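Antifreeze protein (Marinomonas primoryensis, PDB 5JUH) binds its Antarctic bacterium to diatoms and ice as a giant adhesin, whose calcium-rich C-terminal RTX domain probably carries the signal for type I secretion. Local coordinates at residues Asp86-Leu91 / Phe97-Thr102; Asp109-Phe114 / Asp119-Thr124; Asp175-Gly178 / Thr184-Ser187. All blocks are in the same frame, centred on the assembly; numbering follows the deposited sequence.

In the fold
Interactions 1 and 2 lie in successive turns of one calcium-bound β-roll, their centres about 5 Å apart. Strands 87-89 and 110-111 are neighbours in one sheet, 96-98 and 120-122 in the other, and the turns join where Leu88 N probably bonds to Thr110 O (2.8 Å) and where Thr89 OG1 lies 2.8 Å from Thr112 OG1. Asp86 of interaction 1 and Asp109 of interaction 2 bind the same calcium ion. Interaction 3, the loop pairing 175-178 with 184-187, has a calcium ion of its own and lies apart, its centre about 16 Å from that of interaction 2 and about 21 Å from that of interaction 1.

Interaction 1 of 3, residues Asp86-Leu91 / Phe97-Thr102; sequences DTLTGL and FILNDT. With CA (calcium ion), chain C; CA (calcium ion), chain H; CA (calcium ion), chain E; CA (calcium ion), chain D.
Phe97 and Leu88 carry the apolar packing between the two segments, their side chains sliding past each other in opposite directions. Leu88 CB approaches the ring obliquely, 3.8 Å from Phe97 CD1. The far end of the ring reaches the backbone where strand 87-89 ends: Gly90 N lies at the ring edge, near its plane, 3.6 Å from Phe97 CZ. With its CG anti to the carbonyl carbon (chi1 -57°), Phe97 lays its ring across the roll interior. A looser touch, 4.5 Å from Leu88 CD1 to Leu99 CD2, extends the apolar layer.

Calcium ions bind at the ends of both segments. Both carboxylate oxygens of Asp86 hold one ion, OD1 at 2.5 Å, while OD2 also reaches a second ion at 2.4 Å and so bridges the two. Gly90 O binds another. At the end of 97-102, Asp101 OD1 and Thr102 O join five waters around a largely hydrated ion.

The two strands belong to opposite sheets of the parallel β-roll characteristic of RTX proteins. Strand 68-69 flanks 87-89 in one sheet, strand 76-78 supplies Leu77 against Phe97 in the other, and helix 124-127 covers Leu99 with Leu126.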
ATOM      1  N   ASP A  86     -12.695   4.723  -6.393  1.00 14.43           N
ATOM      2  CA  ASP A  86     -12.151   4.372  -7.715  1.00 13.44           C
ATOM      3  C   ASP A  86     -11.728   2.919  -7.709  1.00 13.32           C
ATOM      4  O   ASP A  86     -11.336   2.430  -6.653  1.00 14.00           O
ATOM      5  CB  ASP A  86     -10.925   5.224  -8.058  1.00 15.34           C
ATOM      6  CG  ASP A  86     -11.174   6.710  -8.155  1.00 15.57           C
ATOM      7  OD1 ASP A  86     -11.493   7.178  -9.223  1.00 19.63           O
ATOM      8  OD2 ASP A  86     -11.012   7.393  -7.176  1.00 14.33           O
ATOM      9  N   THR A  87     -11.837   2.292  -8.864  1.00 12.59           N
ATOM     10  CA  THR A  87     -11.322   0.910  -8.994  1.00 13.40           C
ATOM     11  C   THR A  87     -10.005   1.026  -9.775  1.00 14.41           C
ATOM     12  O   THR A  87      -9.984   1.508 -10.873  1.00 17.49           O
ATOM     13  CB  THR A  87     -12.414   0.077  -9.739  1.00 17.43           C
ATOM     14  OG1 THR A  87     -13.573   0.157  -8.923  1.00 21.96           O
ATOM     15  CG2 THR A  87     -11.998  -1.275  -9.904  1.00 21.68           C
ATOM     16  N   LEU A  88      -8.959   0.526  -9.208  1.00 13.30           N
ATOM     17  CA  LEU A  88      -7.602   0.673  -9.721  1.00 13.60           C
ATOM     18  C   LEU A  88      -7.129  -0.727 -10.091  1.00 11.77           C
ATOM     19  O   LEU A  88      -7.218  -1.643  -9.260  1.00 13.19           O
ATOM     20  CB  LEU A  88      -6.597   1.243  -8.655  1.00 13.73           C
ATOM     21  CG  LEU A  88      -7.090   2.574  -7.992  1.00 15.92           C
ATOM     22  CD1 LEU A  88      -5.974   2.964  -6.975  1.00 18.83           C
ATOM     23  CD2 LEU A  88      -7.212   3.642  -9.008  1.00 18.99           C
ATOM     24  N   THR A  89      -6.608  -0.900 -11.280  1.00 12.54           N
ATOM     25  CA  THR A  89      -6.059  -2.179 -11.724  1.00 10.92           C
ATOM     26  C   THR A  89      -4.683  -1.958 -12.396  1.00 14.35           C
ATOM     27  O   THR A  89      -4.600  -1.207 -13.375  1.00 14.59           O
ATOM     28  CB  THR A  89      -7.038  -2.827 -12.776  1.00 12.86           C
ATOM     29  OG1 THR A  89      -8.327  -2.974 -12.145  1.00 15.68           O
ATOM     30  CG2 THR A  89      -6.573  -4.157 -13.243  1.00 16.10           C
ATOM     31  N   GLY A  90      -3.643  -2.637 -11.921  1.00 12.41           N
ATOM     32  CA  GLY A  90      -2.316  -2.367 -12.455  1.00 13.27           C
ATOM     33  C   GLY A  90      -1.939  -3.182 -13.704  1.00 12.34           C
ATOM     34  O   GLY A  90      -1.111  -2.755 -14.499  1.00 12.83           O
ATOM     35  N   LEU A  91      -2.556  -4.360 -13.813  1.00 14.40           N
ATOM     36  CA  LEU A  91      -2.185  -5.310 -14.836  1.00 14.24           C
ATOM     37  C   LEU A  91      -0.731  -5.752 -14.604  1.00 14.06           C
ATOM     38  O   LEU A  91      -0.225  -5.687 -13.474  1.00 14.21           O
ATOM     39  CB  LEU A  91      -2.581  -4.868 -16.236  1.00 16.75           C
ATOM     40  CG  LEU A  91      -4.080  -4.624 -16.449  1.00 18.82           C
ATOM     41  CD1 LEU A  91      -4.344  -4.220 -17.904  1.00 20.51           C
ATOM     42  CD2 LEU A  91      -4.952  -5.795 -16.036  1.00 18.46           C
ATOM     43  N   PHE A  97       0.415   1.961  -6.575  1.00 10.01           N
ATOM     44  CA  PHE A  97      -0.891   2.510  -6.319  1.00 10.62           C
ATOM     45  C   PHE A  97      -0.777   3.565  -5.263  1.00 11.52           C
ATOM     46  O   PHE A  97      -0.365   3.302  -4.138  1.00 11.18           O
ATOM     47  CB  PHE A  97      -1.902   1.399  -5.839  1.00 11.46           C
ATOM     48  CG  PHE A  97      -2.020   0.265  -6.838  1.00 11.69           C
ATOM     49  CD1 PHE A  97      -2.977   0.283  -7.818  1.00 12.84           C
ATOM     50  CD2 PHE A  97      -1.213  -0.884  -6.774  1.00 12.89           C
ATOM     51  CE1 PHE A  97      -3.114  -0.735  -8.738  1.00 11.91           C
ATOM     52  CE2 PHE A  97      -1.327  -1.900  -7.694  1.00 11.57           C
ATOM     53  CZ  PHE A  97      -2.295  -1.850  -8.629  1.00 10.92           C
ATOM     54  N   ILE A  98      -1.059   4.811  -5.663  1.00 10.33           N
ATOM     55  CA  ILE A  98      -1.062   5.911  -4.685  1.00 10.89           C
ATOM     56  C   ILE A  98      -2.381   6.063  -4.025  1.00 12.07           C
ATOM     57  O   ILE A  98      -3.379   6.123  -4.727  1.00 14.46           O
ATOM     58  CB  ILE A  98      -0.662   7.259  -5.402  1.00 12.55           C
ATOM     59  CG1 ILE A  98       0.697   7.145  -6.109  1.00 14.35           C
ATOM     60  CG2 ILE A  98      -0.630   8.381  -4.379  1.00 12.23           C
ATOM     61  CD1 ILE A  98       1.067   8.389  -6.940  1.00 15.20           C
ATOM     62  N   LEU A  99      -2.424   6.046  -2.715  1.00 11.50           N
ATOM     63  CA  LEU A  99      -3.686   6.058  -2.005  1.00 11.88           C
ATOM     64  C   LEU A  99      -3.798   7.360  -1.181  1.00 13.98           C
ATOM     65  O   LEU A  99      -2.888   7.813  -0.556  1.00 16.03           O
ATOM     66  CB  LEU A  99      -3.769   4.841  -1.032  1.00 11.43           C
ATOM     67  CG  LEU A  99      -3.856   3.548  -1.884  1.00 12.89           C
ATOM     68  CD1 LEU A  99      -3.793   2.417  -0.877  1.00 14.53           C
ATOM     69  CD2 LEU A  99      -5.170   3.423  -2.600  1.00 16.70           C
ATOM     70  N   ASN A 100      -4.992   7.865  -1.186  1.00 13.30           N
ATOM     71  CA  ASN A 100      -5.430   9.037  -0.427  1.00 12.03           C
ATOM     72  C   ASN A 100      -6.014   8.624   0.881  1.00 13.40           C
ATOM     73  O   ASN A 100      -6.766   7.640   1.002  1.00 16.16           O
ATOM     74  CB  ASN A 100      -6.388   9.881  -1.297  1.00 16.24           C
ATOM     75  CG  ASN A 100      -7.629   9.146  -1.690  1.00 16.87           C
ATOM     76  OD1 ASN A 100      -8.827   9.668  -1.450  1.00 27.70           O
ATOM     77  ND2 ASN A 100      -7.447   7.986  -2.285  1.00 15.90           N
ATOM     78  N   ASP A 101      -5.825   9.469   1.868  1.00 14.12           N
ATOM     79  CA  ASP A 101      -6.447   9.244   3.168  1.00 16.62           C
ATOM     80  C   ASP A 101      -7.836   9.928   3.148  1.00 16.32           C
ATOM     81  O   ASP A 101      -7.952  11.076   3.027  1.00 28.16           O
ATOM     82  CB  ASP A 101      -5.563   9.986   4.170  1.00 22.29           C
ATOM     83  CG  ASP A 101      -5.883   9.701   5.568  1.00 22.90           C
ATOM     84  OD1 ASP A 101      -6.805   8.901   5.870  1.00 22.03           O
ATOM     85  OD2 ASP A 101      -5.237  10.418   6.497  1.00 28.80           O
ATOM     86  N   THR A 102      -8.852   9.229   3.412  1.00 14.56           N
ATOM     87  CA  THR A 102     -10.223   9.728   3.525  1.00 13.96           C
ATOM     88  C   THR A 102     -10.600   9.685   5.006  1.00 16.16           C
ATOM     89  O   THR A 102     -10.023   8.971   5.755  1.00 17.04           O
ATOM     90  CB  THR A 102     -11.266   8.918   2.707  1.00 15.89           C
ATOM     91  OG1 THR A 102     -11.298   7.602   3.270  1.00 17.69           O
ATOM     92  CG2 THR A 102     -10.946   8.878   1.227  1.00 16.23           C
TER
HETATM   93 CA    CA C 202      -8.528   7.915   7.084  0.50 15.55          CA
HETATM   94 CA    CA H 207       1.098  -2.306 -15.110  1.00 12.92          CA
HETATM   95 CA    CA E 204     -10.956   7.769  -4.840  1.00 12.72          CA
HETATM   96 CA    CA D 203     -11.329   9.530  -8.394  1.00 14.58          CA
HETATM   97  O   HOH W   1      -9.406   6.388   5.516  1.00 32.81           O
HETATM   98  O   HOH W   2      -7.485   5.850   6.420  1.00 24.64           O
HETATM   99  O   HOH W   3      -8.587   9.987   8.303  1.00 22.33           O
HETATM  100  O   HOH W   4      -7.491   7.244   8.979  1.00 32.82           O
HETATM  101  O   HOH W   5     -10.263   7.372   8.314  1.00 36.78           O

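Interaction 2 of 3, residues Asp109-Phe114 / Asp119-Thr124; sequences DTITDF and DALDLT. With CA (calcium ion), chain E; CA (calcium ion), chain G.
Phe114 packs against Asp119 and Leu121 through the CD1-CE1 part of its ring, and atom CE1 is the focus of the apolar contact. Leu121 CD2 lies 3.5 Å from Phe114 CE1, and Asp119 CB approaches the same atom to 3.6 Å, both obliquely. Ala120 C sits at the ring edge, in its plane, so the ring runs up against the backbone at the start of strand 120-122. CG of Phe114 is anti to the backbone N (chi1 -176°), an orientation that swings the ring across to the opposite strand. Ile111 continues the layer, its CD1 3.7 Å from Leu121 CD2. Phe97, Phe168 and Ile188 from flanking strands close in on these side chains.

Strands 110-111 and 120-122 face each other from the two sheets of the RTX β-roll, in which the chain winds in successive turns with calcium ions bound in the loops between strands.

The polar atoms lie at the ends of this packing. Asp119 OD1 binds one calcium ion at 2.4 Å, a site completed in part by Leu91, Gly93 and Asp95. Its other oxygen, OD2, accepts from Asn115 N, which together with the ion helps to fix the rotation of the carboxylate, and probably from a calcium-bound water at 2.7 Å. Asp113 directs its carboxylate to the previous turn, where OD1 and OD2 bond to Gly90 N and Leu91 N. At the other end of 109-114, Asp109 OD1 binds a second calcium ion at 2.4 Å, together with Asp82, Leu84 and Asp86, while a water on that ion probably donates to Asp109 OD2. At the end of strand 120-122, Asp122 OD1 accepts from Thr124 N at 3.0 Å, closing an Asx turn that leads into helix 124-127, and also from Thr124 OG1.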
ATOM      1  N   ASP A 109     -10.573   3.564  -2.071  1.00 11.65           N
ATOM      2  CA  ASP A 109     -10.444   2.879  -3.359  1.00 11.70           C
ATOM      3  C   ASP A 109     -10.367   1.340  -3.251  1.00 10.81           C
ATOM      4  O   ASP A 109      -9.993   0.804  -2.234  1.00 13.11           O
ATOM      5  CB  ASP A 109      -9.253   3.395  -4.107  1.00 12.66           C
ATOM      6  CG  ASP A 109      -9.397   4.894  -4.437  1.00 14.31           C
ATOM      7  OD1 ASP A 109     -10.571   5.445  -4.670  1.00 15.45           O
ATOM      8  OD2 ASP A 109      -8.256   5.523  -4.493  1.00 17.12           O
ATOM      9  N   THR A 110     -10.710   0.693  -4.377  1.00 10.52           N
ATOM     10  CA  THR A 110     -10.488  -0.743  -4.573  1.00 11.87           C
ATOM     11  C   THR A 110      -9.275  -0.900  -5.468  1.00 11.19           C
ATOM     12  O   THR A 110      -9.163  -0.245  -6.530  1.00 12.64           O
ATOM     13  CB  THR A 110     -11.692  -1.361  -5.170  1.00 14.22           C
ATOM     14  OG1 THR A 110     -12.796  -1.266  -4.287  1.00 14.99           O
ATOM     15  CG2 THR A 110     -11.432  -2.823  -5.545  1.00 15.86           C
ATOM     16  N   ILE A 111      -8.352  -1.768  -5.049  1.00 10.31           N
ATOM     17  CA  ILE A 111      -7.241  -2.208  -5.887  1.00 10.95           C
ATOM     18  C   ILE A 111      -7.579  -3.631  -6.272  1.00 11.00           C
ATOM     19  O   ILE A 111      -7.592  -4.495  -5.388  1.00 11.00           O
ATOM     20  CB  ILE A 111      -5.875  -2.104  -5.189  1.00 10.74           C
ATOM     21  CG1 ILE A 111      -5.582  -0.618  -4.825  1.00 14.30           C
ATOM     22  CG2 ILE A 111      -4.823  -2.695  -6.124  1.00 13.21           C
ATOM     23  CD1 ILE A 111      -4.432  -0.516  -3.891  1.00 12.58           C
ATOM     24  N   THR A 112      -7.840  -3.873  -7.528  1.00 12.52           N
ATOM     25  CA  THR A 112      -8.380  -5.180  -7.922  1.00 14.81           C
ATOM     26  C   THR A 112      -7.322  -6.293  -7.952  1.00 12.91           C
ATOM     27  O   THR A 112      -7.743  -7.428  -7.621  1.00 15.76           O
ATOM     28  CB  THR A 112      -9.057  -5.194  -9.246  1.00 14.90           C
ATOM     29  OG1 THR A 112      -8.113  -4.996 -10.269  1.00 15.66           O
ATOM     30  CG2 THR A 112     -10.166  -4.122  -9.401  1.00 16.88           C
ATOM     31  N   ASP A 113      -6.029  -5.968  -8.156  1.00 11.38           N
ATOM     32  CA  ASP A 113      -5.099  -6.996  -8.531  1.00 10.92           C
ATOM     33  C   ASP A 113      -3.729  -6.709  -7.894  1.00 12.41           C
ATOM     34  O   ASP A 113      -2.676  -6.842  -8.593  1.00 15.68           O
ATOM     35  CB  ASP A 113      -4.970  -7.071 -10.065  1.00 14.81           C
ATOM     36  CG  ASP A 113      -4.279  -5.779 -10.651  1.00 14.91           C
ATOM     37  OD1 ASP A 113      -4.417  -4.644 -10.051  1.00 15.29           O
ATOM     38  OD2 ASP A 113      -3.654  -5.956 -11.729  1.00 17.14           O
ATOM     39  N   PHE A 114      -3.697  -6.381  -6.589  1.00 11.79           N
ATOM     40  CA  PHE A 114      -2.404  -6.069  -5.992  1.00 11.05           C
ATOM     41  C   PHE A 114      -1.598  -7.384  -5.913  1.00 12.08           C
ATOM     42  O   PHE A 114      -2.021  -8.289  -5.207  1.00 13.62           O
ATOM     43  CB  PHE A 114      -2.589  -5.499  -4.600  1.00 10.94           C
ATOM     44  CG  PHE A 114      -1.296  -5.054  -3.939  1.00 12.49           C
ATOM     45  CD1 PHE A 114      -0.753  -3.872  -4.341  1.00 12.23           C
ATOM     46  CD2 PHE A 114      -0.636  -5.805  -2.986  1.00 15.03           C
ATOM     47  CE1 PHE A 114       0.397  -3.422  -3.828  1.00 13.06           C
ATOM     48  CE2 PHE A 114       0.574  -5.356  -2.389  1.00 15.24           C
ATOM     49  CZ  PHE A 114       1.061  -4.181  -2.860  1.00 15.98           C
ATOM     50  N   ASP A 119       3.981  -5.191  -7.188  1.00 11.07           N
ATOM     51  CA  ASP A 119       3.387  -3.899  -7.009  1.00  9.31           C
ATOM     52  C   ASP A 119       3.787  -3.280  -5.656  1.00 10.47           C
ATOM     53  O   ASP A 119       4.374  -3.910  -4.798  1.00 11.39           O
ATOM     54  CB  ASP A 119       1.863  -4.084  -7.078  1.00 11.56           C
ATOM     55  CG  ASP A 119       1.370  -4.609  -8.387  1.00 11.65           C
ATOM     56  OD1 ASP A 119       1.867  -4.360  -9.512  1.00 11.99           O
ATOM     57  OD2 ASP A 119       0.299  -5.304  -8.321  1.00 12.17           O
ATOM     58  N   ALA A 120       3.385  -1.995  -5.475  1.00 10.57           N
ATOM     59  CA  ALA A 120       3.698  -1.266  -4.245  1.00 10.26           C
ATOM     60  C   ALA A 120       2.604  -0.288  -3.933  1.00 10.93           C
ATOM     61  O   ALA A 120       1.846   0.044  -4.777  1.00 11.45           O
ATOM     62  CB  ALA A 120       5.006  -0.496  -4.422  1.00 11.29           C
ATOM     63  N   LEU A 121       2.504   0.117  -2.687  1.00  9.08           N
ATOM     64  CA  LEU A 121       1.539   1.088  -2.249  1.00  9.57           C
ATOM     65  C   LEU A 121       2.248   2.350  -1.745  1.00 11.07           C
ATOM     66  O   LEU A 121       3.110   2.288  -0.886  1.00 11.29           O
ATOM     67  CB  LEU A 121       0.775   0.534  -1.069  1.00 12.34           C
ATOM     68  CG  LEU A 121       0.045  -0.817  -1.262  1.00 12.26           C
ATOM     69  CD1 LEU A 121      -0.609  -1.270   0.017  1.00 12.75           C
ATOM     70  CD2 LEU A 121      -1.039  -0.651  -2.335  1.00 13.37           C
ATOM     71  N   ASP A 122       1.870   3.489  -2.301  1.00 10.02           N
ATOM     72  CA  ASP A 122       2.362   4.777  -1.784  1.00 10.63           C
ATOM     73  C   ASP A 122       1.390   5.245  -0.699  1.00 11.04           C
ATOM     74  O   ASP A 122       0.270   5.659  -1.037  1.00 12.74           O
ATOM     75  CB  ASP A 122       2.567   5.785  -2.920  1.00 11.59           C
ATOM     76  CG  ASP A 122       3.164   7.116  -2.425  1.00 14.62           C
ATOM     77  OD1 ASP A 122       2.978   7.430  -1.228  1.00 15.08           O
ATOM     78  OD2 ASP A 122       3.845   7.782  -3.243  1.00 16.16           O
ATOM     79  N   LEU A 123       1.852   5.163   0.518  1.00 10.74           N
ATOM     80  CA  LEU A 123       0.989   5.473   1.629  1.00 11.95           C
ATOM     81  C   LEU A 123       1.321   6.794   2.310  1.00 11.35           C
ATOM     82  O   LEU A 123       0.889   7.001   3.354  1.00 12.61           O
ATOM     83  CB  LEU A 123       1.103   4.347   2.733  1.00 13.45           C
ATOM     84  CG  LEU A 123       0.657   2.971   2.167  1.00 12.83           C
ATOM     85  CD1 LEU A 123       0.734   1.968   3.322  1.00 12.56           C
ATOM     86  CD2 LEU A 123      -0.791   2.987   1.611  1.00 12.18           C
ATOM     87  N   THR A 124       2.121   7.586   1.643  1.00 10.97           N
ATOM     88  CA  THR A 124       2.530   8.891   2.239  1.00 11.89           C
ATOM     89  C   THR A 124       1.380   9.717   2.771  1.00 12.87           C
ATOM     90  O   THR A 124       1.465  10.198   3.832  1.00 14.86           O
ATOM     91  CB  THR A 124       3.313   9.717   1.191  1.00 13.87           C
ATOM     92  OG1 THR A 124       4.414   8.968   0.687  1.00 14.35           O
ATOM     93  CG2 THR A 124       3.851  11.019   1.823  1.00 15.44           C
TER
HETATM   94 CA    CA E 204     -10.956   7.769  -4.840  1.00 12.72          CA
HETATM   95 CA    CA G 206       1.015  -5.108 -11.594  1.00 12.97          CA
HETATM   96  O   HOH W   6      -8.656   8.207  -5.067  1.00 14.78           O
HETATM   97  O   HOH W   7      -1.124  -4.990 -10.554  1.00 15.40           O
HETATM   98  O   HOH W   8     -10.822   7.407  -2.413  1.00 15.24           O
HETATM   99  O   HOH W   9       1.240  -7.445 -11.208  0.50 11.35           O

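Interaction 3 of 3, residues Asp175-Gly178 / Thr184-Ser187; sequences DSNG and TADS. With CA (calcium ion), chain B.
Asp186 reaches across to Asp175, Ser176 and Asn177 in a loop whose ligand spacing resembles that of an EF-hand: the side chains of Asp175 and Asn177, the carbonyls of Val179 and Gly181, and finally a two-oxygen carboxylate from Asp186 surround one calcium ion. The loop lies between strands 163-168 and 187-192, without the paired helices of a true EF-hand.

Followed outward, the Asp186 side chain first brings its CB 3.6 Å from Ser176 OG. CG is anti to the carbonyl carbon (chi1 -71°), which carries the carboxylate toward 175-178, and it lies directly behind the two oxygens that grip the metal. OD1 does double duty. It binds calcium at 2.4 Å and accepts from Asn177 N in a fairly straight bond (3.1 Å, 161°) that meets the oxygen nearly along its C-O bond; Ser176 N adds a weak, strongly bent one. OD2 binds the ion at the same distance as OD1 and also accepts from Thr183 N, so both oxygens have backbone N-H partners besides the metal.

Asp175 OD1 and Asn177 OD1 converge on the ion from the opposing segment. Their closeness to Asp186 OD1, 3.0 and 2.9 Å, is that of ligands sharing one cation, whose charge probably offsets the repulsion. The carboxylates of Asp175 and Asp186 are turned almost perpendicular to one another.

Beside the metal, Ser187 N donates to Ser176 OG in a nearly linear bond (2.9 Å, 169°), tying the start of strand 187-192 to the front of the loop. Asn177 ND2 passes Ala185 CB and donates to a calcium-bound water at 3.3 Å, so that the amide meets the ion directly through OD1 and by way of this water through ND2.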
ATOM      1  N   ASP A 175       1.291 -13.072  -1.455  1.00 12.87           N
ATOM      2  CA  ASP A 175       2.446 -13.980  -1.406  1.00 14.16           C
ATOM      3  C   ASP A 175       3.599 -13.351  -2.161  1.00 15.16           C
ATOM      4  O   ASP A 175       3.750 -13.515  -3.379  1.00 20.70           O
ATOM      5  CB  ASP A 175       2.052 -15.268  -2.035  1.00 14.56           C
ATOM      6  CG  ASP A 175       3.252 -16.365  -1.994  1.00 15.70           C
ATOM      7  OD1 ASP A 175       4.255 -16.218  -1.203  1.00 18.85           O
ATOM      8  OD2 ASP A 175       3.085 -17.302  -2.832  1.00 22.18           O
ATOM      9  N   SER A 176       4.433 -12.618  -1.438  1.00 13.76           N
ATOM     10  CA  SER A 176       5.552 -11.870  -2.107  1.00 15.76           C
ATOM     11  C   SER A 176       6.693 -12.756  -2.517  1.00 16.20           C
ATOM     12  O   SER A 176       7.384 -12.470  -3.457  1.00 17.73           O
ATOM     13  CB  SER A 176       6.028 -10.752  -1.235  1.00 14.85           C
ATOM     14  OG  SER A 176       6.544 -11.194   0.027  1.00 14.44           O
ATOM     15  N   ASN A 177       6.896 -13.819  -1.764  1.00 16.86           N
ATOM     16  CA  ASN A 177       8.090 -14.690  -1.921  1.00 18.86           C
ATOM     17  C   ASN A 177       7.859 -15.914  -2.744  1.00 19.49           C
ATOM     18  O   ASN A 177       8.796 -16.634  -3.057  1.00 23.27           O
ATOM     19  CB  ASN A 177       8.822 -14.912  -0.590  1.00 17.99           C
ATOM     20  CG  ASN A 177       8.045 -15.763   0.368  1.00 17.57           C
ATOM     21  OD1 ASN A 177       7.049 -16.350   0.001  1.00 18.53           O
ATOM     22  ND2 ASN A 177       8.483 -15.845   1.551  1.00 21.12           N
ATOM     23  N   GLY A 178       6.615 -16.189  -3.113  1.00 18.40           N
ATOM     24  CA  GLY A 178       6.212 -17.243  -3.964  1.00 17.24           C
ATOM     25  C   GLY A 178       6.189 -18.631  -3.291  1.00 18.80           C
ATOM     26  O   GLY A 178       6.140 -19.605  -3.971  1.00 23.19           O
ATOM     27  N   THR A 184       3.967 -14.607   7.686  1.00 17.25           N
ATOM     28  CA  THR A 184       4.796 -13.549   8.173  1.00 18.49           C
ATOM     29  C   THR A 184       6.145 -13.347   7.469  1.00 19.62           C
ATOM     30  O   THR A 184       6.770 -12.313   7.692  1.00 20.55           O
ATOM     31  CB  THR A 184       4.989 -13.605   9.677  1.00 20.61           C
ATOM     32  OG1 THR A 184       5.678 -14.816   9.978  1.00 25.46           O
ATOM     33  CG2 THR A 184       3.740 -13.512  10.389  1.00 21.34           C
ATOM     34  N   ALA A 185       6.547 -14.294   6.642  1.00 16.99           N
ATOM     35  CA  ALA A 185       7.784 -14.131   5.885  1.00 18.11           C
ATOM     36  C   ALA A 185       7.549 -13.267   4.680  1.00 18.20           C
ATOM     37  O   ALA A 185       8.470 -12.728   4.138  1.00 18.75           O
ATOM     38  CB  ALA A 185       8.294 -15.487   5.402  1.00 18.69           C
ATOM     39  N   ASP A 186       6.294 -13.136   4.265  1.00 14.44           N
ATOM     40  CA  ASP A 186       5.939 -12.250   3.130  1.00 14.65           C
ATOM     41  C   ASP A 186       5.941 -10.801   3.570  1.00 12.41           C
ATOM     42  O   ASP A 186       5.862 -10.433   4.770  1.00 15.00           O
ATOM     43  CB  ASP A 186       4.558 -12.659   2.601  1.00 13.23           C
ATOM     44  CG  ASP A 186       4.579 -14.036   1.836  1.00 14.91           C
ATOM     45  OD1 ASP A 186       5.256 -14.198   0.850  1.00 16.03           O
ATOM     46  OD2 ASP A 186       3.855 -14.935   2.331  1.00 15.71           O
ATOM     47  N   SER A 187       6.067  -9.952   2.551  1.00 14.20           N
ATOM     48  CA  SER A 187       6.050  -8.514   2.808  1.00 14.13           C
ATOM     49  C   SER A 187       5.453  -7.773   1.648  1.00 14.76           C
ATOM     50  O   SER A 187       5.275  -8.297   0.532  1.00 17.19           O
ATOM     51  CB  SER A 187       7.500  -7.987   3.066  1.00 17.17           C
ATOM     52  OG  SER A 187       8.293  -8.260   1.892  1.00 19.62           O
TER
HETATM   53 CA    CA B 201       4.812 -16.590   0.851  1.00 14.62          CA
HETATM   54  O   HOH W  10       5.832 -17.033   3.031  1.00 19.00           O